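Local coordinates for protein TRAP dicarboxylate transporter-DctP subunit (Desulfovibrio salexigens, PDB 4N6D) that probably binds a small organic acid, such as a dicarboxylate, in the periplasm and hands it to the membrane components of a TRAP transporter, at residues F139-F145 against F235-M241; S121-D126 against G259-E264; I152-V158 against I221-T226. All blocks are in the same frame, centred on the assembly; numbering follows the deposited sequence.

Contact 1. Residues F139-F145 against F235-M241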
loop_
_atom_site.group_PDB
_atom_site.type_symbol
_atom_site.label_atom_id
_atom_site.label_comp_id
_atom_site.label_asym_id
_atom_site.label_seq_id
_atom_site.Cartn_x
_atom_site.Cartn_y
_atom_site.Cartn_z
ATOM N N PHE A 139 15.049 8.564 -11.408
ATOM C CA PHE A 139 15.496 8.016 -10.125
ATOM C C PHE A 139 16.077 6.625 -10.251
ATOM O O PHE A 139 15.807 5.917 -11.224
ATOM C CB PHE A 139 14.312 7.910 -9.164
ATOM C CG PHE A 139 13.579 9.185 -8.976
ATOM C CD1 PHE A 139 14.137 10.217 -8.241
ATOM C CD2 PHE A 139 12.328 9.360 -9.520
ATOM C CE1 PHE A 139 13.448 11.414 -8.061
ATOM C CE2 PHE A 139 11.647 10.557 -9.362
ATOM C CZ PHE A 139 12.199 11.575 -8.636
ATOM N N LYS A 140 16.859 6.220 -9.262
ATOM C CA LYS A 140 17.054 4.801 -9.000
ATOM C C LYS A 140 15.913 4.339 -8.096
ATOM O O LYS A 140 15.682 4.926 -7.038
ATOM C CB LYS A 140 18.384 4.540 -8.309
ATOM C CG LYS A 140 18.509 3.096 -7.788
ATOM C CD LYS A 140 18.540 2.066 -8.913
ATOM C CE LYS A 140 18.755 0.675 -8.336
ATOM N NZ LYS A 140 19.014 -0.337 -9.376
ATOM N N VAL A 141 15.181 3.315 -8.521
ATOM C CA VAL A 141 14.146 2.744 -7.683
ATOM C C VAL A 141 14.783 1.682 -6.788
ATOM O O VAL A 141 15.222 0.636 -7.285
ATOM C CB VAL A 141 13.002 2.156 -8.518
ATOM C CG1 VAL A 141 11.977 1.501 -7.620
ATOM C CG2 VAL A 141 12.347 3.256 -9.370
ATOM N N LEU A 142 14.878 1.969 -5.492
ATOM C CA LEU A 142 15.594 1.093 -4.563
ATOM C C LEU A 142 14.746 -0.099 -4.144
ATOM O O LEU A 142 15.284 -1.185 -3.925
ATOM C CB LEU A 142 16.025 1.852 -3.306
ATOM C CG LEU A 142 17.104 2.893 -3.591
ATOM C CD1 LEU A 142 17.356 3.676 -2.323
ATOM C CD2 LEU A 142 18.354 2.206 -4.050
ATOM N N THR A 143 13.455 0.129 -3.941
ATOM C CA THR A 143 12.507 -0.958 -3.652
ATOM C C THR A 143 11.094 -0.418 -3.854
ATOM O O THR A 143 10.900 0.777 -4.085
ATOM C CB THR A 143 12.668 -1.586 -2.229
ATOM O OG1 THR A 143 11.935 -2.820 -2.173
ATOM C CG2 THR A 143 12.167 -0.654 -1.156
ATOM N N MET A 144 10.117 -1.311 -3.820
ATOM C CA MET A 144 8.713 -0.923 -3.832
ATOM C C MET A 144 7.990 -1.865 -2.907
ATOM O O MET A 144 8.468 -2.963 -2.621
ATOM C CB MET A 144 8.110 -1.020 -5.222
ATOM C CG MET A 144 8.820 -0.112 -6.221
ATOM S SD MET A 144 8.095 -0.269 -7.837
ATOM C CE MET A 144 6.746 0.890 -7.670
ATOM N N PHE A 145 6.834 -1.428 -2.423
ATOM C CA PHE A 145 5.999 -2.278 -1.588
ATOM C C PHE A 145 4.591 -1.711 -1.518
ATOM O O PHE A 145 4.329 -0.639 -2.026
ATOM C CB PHE A 145 6.590 -2.430 -0.187
ATOM C CG PHE A 145 6.928 -1.134 0.469
ATOM C CD1 PHE A 145 5.953 -0.374 1.075
ATOM C CD2 PHE A 145 8.235 -0.683 0.495
ATOM C CE1 PHE A 145 6.273 0.848 1.680
ATOM C CE2 PHE A 145 8.562 0.532 1.104
ATOM C CZ PHE A 145 7.584 1.294 1.682
ATOM N N PHE A 235 3.788 1.892 -2.959
ATOM C CA PHE A 235 4.835 2.843 -2.588
ATOM C C PHE A 235 6.095 2.536 -3.375
ATOM O O PHE A 235 6.349 1.380 -3.718
ATOM C CB PHE A 235 5.202 2.679 -1.107
ATOM C CG PHE A 235 4.112 3.064 -0.142
ATOM C CD1 PHE A 235 3.047 2.207 0.120
ATOM C CD2 PHE A 235 4.164 4.265 0.524
ATOM C CE1 PHE A 235 2.061 2.557 0.997
ATOM C CE2 PHE A 235 3.173 4.622 1.423
ATOM C CZ PHE A 235 2.117 3.760 1.652
ATOM N N ALA A 236 6.891 3.572 -3.625
ATOM C CA ALA A 236 8.222 3.411 -4.177
ATOM C C ALA A 236 9.243 4.105 -3.298
ATOM O O ALA A 236 8.983 5.189 -2.770
ATOM C CB ALA A 236 8.291 3.984 -5.597
ATOM N N ILE A 237 10.391 3.465 -3.131
ATOM C CA ILE A 237 11.553 4.114 -2.520
ATOM C C ILE A 237 12.485 4.547 -3.643
ATOM O O ILE A 237 12.975 3.725 -4.431
ATOM C CB ILE A 237 12.274 3.189 -1.541
ATOM C CG1 ILE A 237 11.303 2.658 -0.461
ATOM C CG2 ILE A 237 13.480 3.918 -0.933
ATOM C CD1 ILE A 237 10.544 3.754 0.308
ATOM N N ILE A 238 12.681 5.859 -3.749
ATOM C CA ILE A 238 13.440 6.440 -4.856
ATOM C C ILE A 238 14.727 7.072 -4.355
ATOM O O ILE A 238 14.773 7.595 -3.242
ATOM C CB ILE A 238 12.600 7.510 -5.644
ATOM C CG1 ILE A 238 12.026 8.591 -4.719
ATOM C CG2 ILE A 238 11.476 6.832 -6.441
ATOM C CD1 ILE A 238 11.482 9.840 -5.460
ATOM N N MET A 239 15.757 7.029 -5.202
ATOM C CA MET A 239 17.038 7.624 -4.874
ATOM C C MET A 239 17.459 8.599 -5.971
ATOM O O MET A 239 17.263 8.343 -7.164
ATOM C CB MET A 239 18.078 6.517 -4.706
ATOM C CG MET A 239 19.467 7.042 -4.389
ATOM S SD MET A 239 20.608 5.726 -3.936
ATOM C CE MET A 239 21.882 6.660 -3.120
ATOM N N ASN A 240 18.037 9.714 -5.545
ATOM C CA ASN A 240 18.551 10.734 -6.455
ATOM C C ASN A 240 19.606 10.117 -7.371
ATOM O O ASN A 240 20.452 9.343 -6.911
ATOM C CB ASN A 240 19.166 11.860 -5.629
ATOM C CG ASN A 240 19.889 12.859 -6.477
ATOM O OD1 ASN A 240 21.077 12.702 -6.740
ATOM N ND2 ASN A 240 19.188 13.914 -6.896
ATOM N N MET A 241 19.538 10.415 -8.662
ATOM C CA MET A 241 20.435 9.776 -9.615
ATOM C C MET A 241 21.898 10.152 -9.402
ATOM O O MET A 241 22.783 9.300 -9.548
ATOM C CB MET A 241 20.026 10.090 -11.056
ATOM C CG MET A 241 20.772 9.265 -12.046
ATOM S SD MET A 241 20.205 7.577 -12.011
ATOM C CE MET A 241 18.582 7.803 -12.735
#
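Ile237 is pressed against Thr143: its CG1 lies 3.5 Å from Thr143 CG2, tighter than an ordinary carbon contact. Ile237 CG1 also meets Phe145 CE2, and Ile237 CG2 touches Leu142 CB. With CG held between the backbone N and carbonyl carbon (chi1 51°), the Phe145 ring turns one face to Phe235 CB, 4.0 Å from its centroid. The two phenyl planes are 22° apart but slid past each other, so little of one ring lies over the other. On the sheet face carrying Val141, Met144 and Ala236, Ile238 CD1 stands over the centre of the Phe139 ring, a CH-pi contact 3.7 Å from the centroid.

Six backbone hydrogen bonds join the antiparallel strands. Ile237 N to Thr143 O is the straightest, 2.9 Å with 171° at the hydrogen. The register slips by one between Val141 and Thr143, a beta bulge at Leu142, whose N still reaches Ile237 O at 2.8 Å. At the edge, Thr143 OG1 hydrogen-bonds to Gly259 O and Lys140 NZ to Asn256 OD1, both outside the pair.

Main-chain bonds thus hold this outermost strand to the five-stranded sheet, while side chains on both faces pack apolar surface under the flanking helices.

Contact 2. Residues S121-D126 against G259-E264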
loop_
_atom_site.group_PDB
_atom_site.type_symbol
_atom_site.label_atom_id
_atom_site.label_comp_id
_atom_site.label_asym_id
_atom_site.label_seq_id
_atom_site.Cartn_x
_atom_site.Cartn_y
_atom_site.Cartn_z
ATOM N N SER A 121 3.154 -6.644 -2.589
ATOM C CA SER A 121 4.478 -5.995 -2.608
ATOM C C SER A 121 5.380 -6.675 -3.635
ATOM O O SER A 121 6.065 -6.012 -4.431
ATOM C CB SER A 121 5.147 -6.053 -1.230
ATOM O OG SER A 121 4.461 -5.240 -0.291
ATOM N N LEU A 122 5.387 -8.000 -3.610
ATOM C CA LEU A 122 6.249 -8.733 -4.517
ATOM C C LEU A 122 5.754 -8.603 -5.955
ATOM O O LEU A 122 6.577 -8.489 -6.869
ATOM C CB LEU A 122 6.360 -10.200 -4.114
ATOM C CG LEU A 122 7.302 -10.440 -2.936
ATOM C CD1 LEU A 122 7.105 -11.807 -2.383
ATOM C CD2 LEU A 122 8.744 -10.182 -3.407
ATOM N N ALA A 123 4.431 -8.615 -6.159
ATOM C CA ALA A 123 3.906 -8.436 -7.512
ATOM C C ALA A 123 4.260 -7.053 -8.049
ATOM O O ALA A 123 4.633 -6.908 -9.214
ATOM C CB ALA A 123 2.391 -8.665 -7.575
ATOM N N LEU A 124 4.162 -6.031 -7.199
ATOM C CA LEU A 124 4.511 -4.668 -7.608
ATOM C C LEU A 124 5.978 -4.556 -8.044
ATOM O O LEU A 124 6.283 -3.953 -9.095
ATOM C CB LEU A 124 4.200 -3.693 -6.472
ATOM C CG LEU A 124 4.570 -2.220 -6.649
ATOM C CD1 LEU A 124 3.853 -1.543 -7.806
ATOM C CD2 LEU A 124 4.283 -1.559 -5.346
ATOM N N TRP A 125 6.871 -5.118 -7.243
ATOM C CA TRP A 125 8.306 -5.091 -7.558
ATOM C C TRP A 125 8.568 -5.825 -8.876
ATOM O O TRP A 125 9.326 -5.340 -9.735
ATOM C CB TRP A 125 9.113 -5.723 -6.414
ATOM C CG TRP A 125 10.551 -5.803 -6.750
ATOM C CD1 TRP A 125 11.249 -6.928 -7.093
ATOM C CD2 TRP A 125 11.467 -4.714 -6.852
ATOM N NE1 TRP A 125 12.551 -6.604 -7.391
ATOM C CE2 TRP A 125 12.716 -5.252 -7.232
ATOM C CE3 TRP A 125 11.358 -3.333 -6.648
ATOM C CZ2 TRP A 125 13.842 -4.457 -7.424
ATOM C CZ3 TRP A 125 12.489 -2.545 -6.822
ATOM C CH2 TRP A 125 13.710 -3.108 -7.198
ATOM N N ASP A 126 7.954 -6.999 -9.045
ATOM C CA ASP A 126 8.117 -7.739 -10.286
ATOM C C ASP A 126 7.587 -6.966 -11.499
ATOM O O ASP A 126 8.193 -6.996 -12.581
ATOM C CB ASP A 126 7.423 -9.108 -10.250
ATOM C CG ASP A 126 8.184 -10.150 -9.465
ATOM O OD1 ASP A 126 9.338 -9.897 -9.055
ATOM O OD2 ASP A 126 7.631 -11.268 -9.325
ATOM N N GLY A 259 16.577 -4.872 -3.373
ATOM C CA GLY A 259 15.315 -4.387 -3.918
ATOM C C GLY A 259 14.182 -5.390 -3.718
ATOM O O GLY A 259 13.146 -5.091 -3.113
ATOM N N ARG A 260 14.364 -6.593 -4.241
ATOM C CA ARG A 260 13.349 -7.625 -4.060
ATOM C C ARG A 260 13.225 -8.036 -2.590
ATOM O O ARG A 260 12.118 -8.233 -2.074
ATOM C CB ARG A 260 13.659 -8.857 -4.915
ATOM C CG ARG A 260 12.529 -9.856 -4.898
ATOM C CD ARG A 260 13.029 -11.238 -5.279
ATOM N NE ARG A 260 11.989 -12.230 -5.029
ATOM C CZ ARG A 260 10.942 -12.403 -5.813
ATOM N NH1 ARG A 260 10.828 -11.679 -6.917
ATOM N NH2 ARG A 260 10.027 -13.320 -5.509
ATOM N N GLU A 261 14.357 -8.160 -1.909
ATOM C CA GLU A 261 14.356 -8.585 -0.520
ATOM C C GLU A 261 13.523 -7.626 0.314
ATOM O O GLU A 261 12.755 -8.038 1.178
ATOM C CB GLU A 261 15.764 -8.599 0.070
ATOM C CG GLU A 261 16.737 -9.549 -0.562
ATOM C CD GLU A 261 18.025 -9.675 0.245
ATOM O OE1 GLU A 261 18.009 -9.286 1.432
ATOM O OE2 GLU A 261 19.030 -10.182 -0.313
ATOM N N GLN A 262 13.715 -6.330 0.100
ATOM C CA GLN A 262 13.031 -5.341 0.925
ATOM C C GLN A 262 11.538 -5.284 0.615
ATOM O O GLN A 262 10.725 -5.019 1.509
ATOM C CB GLN A 262 13.698 -3.962 0.799
ATOM C CG GLN A 262 13.223 -2.940 1.809
ATOM C CD GLN A 262 13.646 -3.273 3.206
ATOM O OE1 GLN A 262 14.498 -4.121 3.412
ATOM N NE2 GLN A 262 13.069 -2.584 4.178
ATOM N N ALA A 263 11.169 -5.527 -0.640
ATOM C CA ALA A 263 9.760 -5.622 -1.004
ATOM C C ALA A 263 9.111 -6.758 -0.182
ATOM O O ALA A 263 8.053 -6.583 0.445
ATOM C CB ALA A 263 9.616 -5.886 -2.510
ATOM N N GLU A 264 9.744 -7.929 -0.195
ATOM C CA GLU A 264 9.249 -9.083 0.565
ATOM C C GLU A 264 9.244 -8.816 2.063
ATOM O O GLU A 264 8.280 -9.117 2.757
ATOM C CB GLU A 264 10.092 -10.328 0.275
ATOM C CG GLU A 264 9.605 -11.571 0.985
ATOM C CD GLU A 264 10.311 -12.840 0.527
ATOM O OE1 GLU A 264 10.868 -12.865 -0.585
ATOM O OE2 GLU A 264 10.303 -13.818 1.287
#
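Trp125 lays one face of its indole on the backbone of the opposing helix, making two CH-pi contacts. Gly259 CA is 4.2 Å from the centroid of the Trp125 six-membered ring, and Arg260 CA is 3.9 Å from that of the five-membered ring; both sit above the same face. Two features permit this: Gly259 has no side chain to hold the ring off, and Trp125 CG is placed opposite its backbone N (chi1 176°), which carries the indole across to the other helix.

Apolar packing continues toward the start of segment 121-126. Trp125 CB meets Ala263 CB at 3.9 Å, and Leu122 CD2 touches Glu264 CB at the same separation. Where Ser121 passes Ala263, the contact is of CB with the carbonyl oxygen, 3.4 Å between Ser121 CB and Ala263 O; the Ser121 hydroxyl bonds instead with Ser117 and Ala146.

The charged group is Arg260, whose extended chain brings its guanidinium to Asp126. Their salt bridge uses one oxygen, Asp126 OD1 to Arg260 NH1 at 3.2 Å, met near the guanidinium plane and with the two flat groups 29° apart. Leu122 CD2 covers a guanidinium face, 3.9 Å above its centre. Outside the pair, Tyr336 OH bonds to both Asp126 OD2 and Arg260 NH2, and Lys335 gives the carboxylate a second cation.

No hydrogen bond links the segments, which run nearly antiparallel (154°) with axes 8.8 Å apart. Cohesion between helices 117-131 and 249-285 here therefore probably rests mainly on packing and CH-pi contacts, with one ion pair at the margin whose position is probably steadied by helix 322-337.

Contact 3. Residues I152-V158 against I221-T226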
loop_
_atom_site.group_PDB
_atom_site.type_symbol
_atom_site.label_atom_id
_atom_site.label_comp_id
_atom_site.label_asym_id
_atom_site.label_seq_id
_atom_site.Cartn_x
_atom_site.Cartn_y
_atom_site.Cartn_z
ATOM N N ILE A 152 -13.503 -3.174 5.430
ATOM C CA ILE A 152 -14.566 -2.370 6.014
ATOM C C ILE A 152 -14.730 -2.757 7.471
ATOM O O ILE A 152 -15.033 -3.907 7.776
ATOM C CB ILE A 152 -15.876 -2.587 5.242
ATOM C CG1 ILE A 152 -15.687 -2.127 3.798
ATOM C CG2 ILE A 152 -17.034 -1.811 5.888
ATOM C CD1 ILE A 152 -16.858 -2.409 2.878
ATOM N N MET A 153 -14.517 -1.787 8.362
ATOM C CA MET A 153 -14.567 -1.998 9.794
ATOM C C MET A 153 -15.693 -1.131 10.348
ATOM O O MET A 153 -15.692 0.094 10.169
ATOM C CB MET A 153 -13.244 -1.589 10.413
ATOM C CG MET A 153 -12.070 -2.468 9.980
ATOM S SD MET A 153 -10.484 -1.684 10.310
ATOM C CE MET A 153 -10.370 -0.629 8.866
ATOM N N THR A 154 -16.646 -1.756 11.028
ATOM C CA THR A 154 -17.901 -1.082 11.350
ATOM C C THR A 154 -18.457 -1.378 12.744
ATOM O O THR A 154 -18.081 -2.358 13.388
ATOM C CB THR A 154 -19.008 -1.482 10.341
ATOM O OG1 THR A 154 -19.113 -2.910 10.291
ATOM C CG2 THR A 154 -18.716 -0.935 8.947
ATOM N N LYS A 155 -19.352 -0.504 13.194
ATOM C CA LYS A 155 -20.016 -0.640 14.490
ATOM C C LYS A 155 -21.027 -1.757 14.496
ATOM O O LYS A 155 -21.207 -2.431 15.504
ATOM C CB LYS A 155 -20.728 0.668 14.862
ATOM C CG LYS A 155 -19.801 1.850 15.000
ATOM C CD LYS A 155 -20.542 3.127 15.391
ATOM C CE LYS A 155 -21.351 2.947 16.643
ATOM N NZ LYS A 155 -22.074 4.224 16.951
ATOM N N VAL A 156 -21.718 -1.903 13.376
ATOM C CA VAL A 156 -22.744 -2.917 13.190
ATOM C C VAL A 156 -22.294 -3.828 12.037
ATOM O O VAL A 156 -21.653 -3.376 11.086
ATOM C CB VAL A 156 -24.107 -2.251 12.874
ATOM C CG1 VAL A 156 -25.139 -3.260 12.379
ATOM C CG2 VAL A 156 -24.624 -1.505 14.083
ATOM N N PRO A 157 -22.597 -5.124 12.120
ATOM C CA PRO A 157 -22.029 -6.025 11.101
ATOM C C PRO A 157 -22.478 -5.712 9.673
ATOM O O PRO A 157 -23.662 -5.466 9.439
ATOM C CB PRO A 157 -22.576 -7.407 11.488
ATOM C CG PRO A 157 -23.141 -7.265 12.850
ATOM C CD PRO A 157 -23.411 -5.837 13.115
ATOM N N VAL A 158 -21.529 -5.704 8.748
ATOM C CA VAL A 158 -21.834 -5.680 7.319
ATOM C C VAL A 158 -21.645 -7.107 6.813
ATOM O O VAL A 158 -20.516 -7.551 6.604
ATOM C CB VAL A 158 -20.948 -4.683 6.560
ATOM C CG1 VAL A 158 -21.163 -4.804 5.081
ATOM C CG2 VAL A 158 -21.255 -3.267 7.029
ATOM N N ILE A 221 -14.551 0.527 19.157
ATOM C CA ILE A 221 -15.817 0.992 18.630
ATOM C C ILE A 221 -16.343 0.103 17.503
ATOM O O ILE A 221 -17.538 -0.196 17.454
ATOM C CB ILE A 221 -15.664 2.426 18.097
ATOM C CG1 ILE A 221 -15.242 3.360 19.229
ATOM C CG2 ILE A 221 -16.962 2.887 17.458
ATOM C CD1 ILE A 221 -14.913 4.758 18.745
ATOM N N CYS A 222 -15.451 -0.326 16.608
ATOM C CA CYS A 222 -15.849 -1.103 15.436
ATOM C C CYS A 222 -15.420 -2.532 15.632
ATOM O O CYS A 222 -14.271 -2.870 15.380
ATOM C CB CYS A 222 -15.179 -0.581 14.174
ATOM S SG CYS A 222 -15.558 1.145 13.841
ATOM N N ARG A 223 -16.358 -3.371 16.049
ATOM C CA ARG A 223 -16.043 -4.740 16.404
ATOM C C ARG A 223 -16.469 -5.769 15.377
ATOM O O ARG A 223 -16.475 -6.956 15.680
ATOM C CB ARG A 223 -16.688 -5.051 17.754
ATOM C CG ARG A 223 -16.168 -4.095 18.815
ATOM C CD ARG A 223 -16.525 -4.477 20.210
ATOM N NE ARG A 223 -16.113 -3.412 21.118
ATOM C CZ ARG A 223 -16.181 -3.491 22.441
ATOM N NH1 ARG A 223 -16.620 -4.602 23.018
ATOM N NH2 ARG A 223 -15.799 -2.460 23.184
ATOM N N TYR A 224 -16.850 -5.300 14.185
ATOM C CA TYR A 224 -17.198 -6.170 13.061
ATOM C C TYR A 224 -16.358 -5.768 11.863
ATOM O O TYR A 224 -16.390 -4.620 11.400
ATOM C CB TYR A 224 -18.690 -6.099 12.731
ATOM C CG TYR A 224 -19.505 -6.489 13.920
ATOM C CD1 TYR A 224 -19.797 -7.820 14.177
ATOM C CD2 TYR A 224 -19.947 -5.530 14.829
ATOM C CE1 TYR A 224 -20.521 -8.199 15.282
ATOM C CE2 TYR A 224 -20.670 -5.898 15.947
ATOM C CZ TYR A 224 -20.943 -7.242 16.169
ATOM O OH TYR A 224 -21.670 -7.648 17.258
ATOM N N GLU A 225 -15.564 -6.723 11.394
ATOM C CA GLU A 225 -14.554 -6.447 10.399
ATOM C C GLU A 225 -14.876 -7.291 9.170
ATOM O O GLU A 225 -14.768 -8.531 9.205
ATOM C CB GLU A 225 -13.171 -6.809 10.938
ATOM C CG GLU A 225 -13.007 -6.699 12.460
ATOM C CD GLU A 225 -13.309 -5.312 13.031
ATOM O OE1 GLU A 225 -13.445 -4.345 12.250
ATOM O OE2 GLU A 225 -13.424 -5.194 14.288
ATOM N N THR A 226 -15.267 -6.629 8.088
ATOM C CA THR A 226 -15.621 -7.343 6.856
ATOM C C THR A 226 -14.461 -7.319 5.873
ATOM O O THR A 226 -14.055 -6.254 5.407
ATOM C CB THR A 226 -16.881 -6.736 6.240
ATOM O OG1 THR A 226 -17.948 -6.858 7.195
ATOM C CG2 THR A 226 -17.261 -7.471 4.955
HETATM O O HOH W 1 -18.812 -5.573 9.447
HETATM O O HOH W 2 -18.970 -2.658 17.243
#
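A classic beta bulge, Arg223 and Tyr224 both facing Thr154, marks the end of the antiparallel pairing between strands 151-154 and 224-226, the two inner strands of a four-stranded mixed sheet. Within the regular part, Ile152 and Thr226 form a hydrogen-bonded pair, with Thr226 N to Ile152 O at 2.7 Å and the return bond from Ile152 N to Thr226 O. Thr154 and Tyr224 are paired likewise, but unevenly: Thr154 N reaches Tyr224 O at 2.9 Å, whereas Tyr224 N stands 3.3 Å from Thr154 O. Strands 205-208 and 288-290 flank the pair through further backbone bonds.

Beyond Thr154 the chain curls over Tyr224. Pro157 CG sits above the centre of the phenol ring, 3.7 Å from its centroid and 13° off the normal, which defines a CH-pi contact over the face. The carbonyl oxygens of Thr154 and Lys155 lie instead at the ring's edge. On the face that carries Met153 and Glu225, Met153 CB and CG pass Glu225 OE1, and Leu213 of helix 212-215 touches both residues.

Several polar groups of the turn find partners close by. With OG1 between the backbone N and the carbonyl carbon (chi1 54°), the Thr154 hydroxyl reaches forward along its own chain and donates to Val156 O at 2.7 Å. Thr226 OG1 donates to Val158 O, in the carbonyl plane and on a lone pair. A single water donates to Lys155 O and Ile221 O and accepts from Arg223 N, bridging the bulge to the turn. Between the two threonines, another water donates to Thr154 OG1 and, at 2.7 Å, to Thr226 OG1, while accepting from Val158 N.

Contacts 1 and 2 are neighbours, their centres 12 Å apart, and they share a surface: helix 117-131 is followed in the chain by strand 139-146, and the two pack together where Phe145 O lies 3.4 Å from Leu124 CD2. Contact 3 lies across the chain's centre, 36 Å from contact 1 and 31 Å from contact 2 between centres, in a separate sheet. Along the sequence the pairings enclose one another, contact 2 outermost and contact 3 innermost. The chain thus passes from the five-stranded sheet to the four-stranded one after strand 139-146 and returns after strand 224-226, consistent with the two-lobed periplasmic binding protein fold, whose lobes close over ligand in relatives.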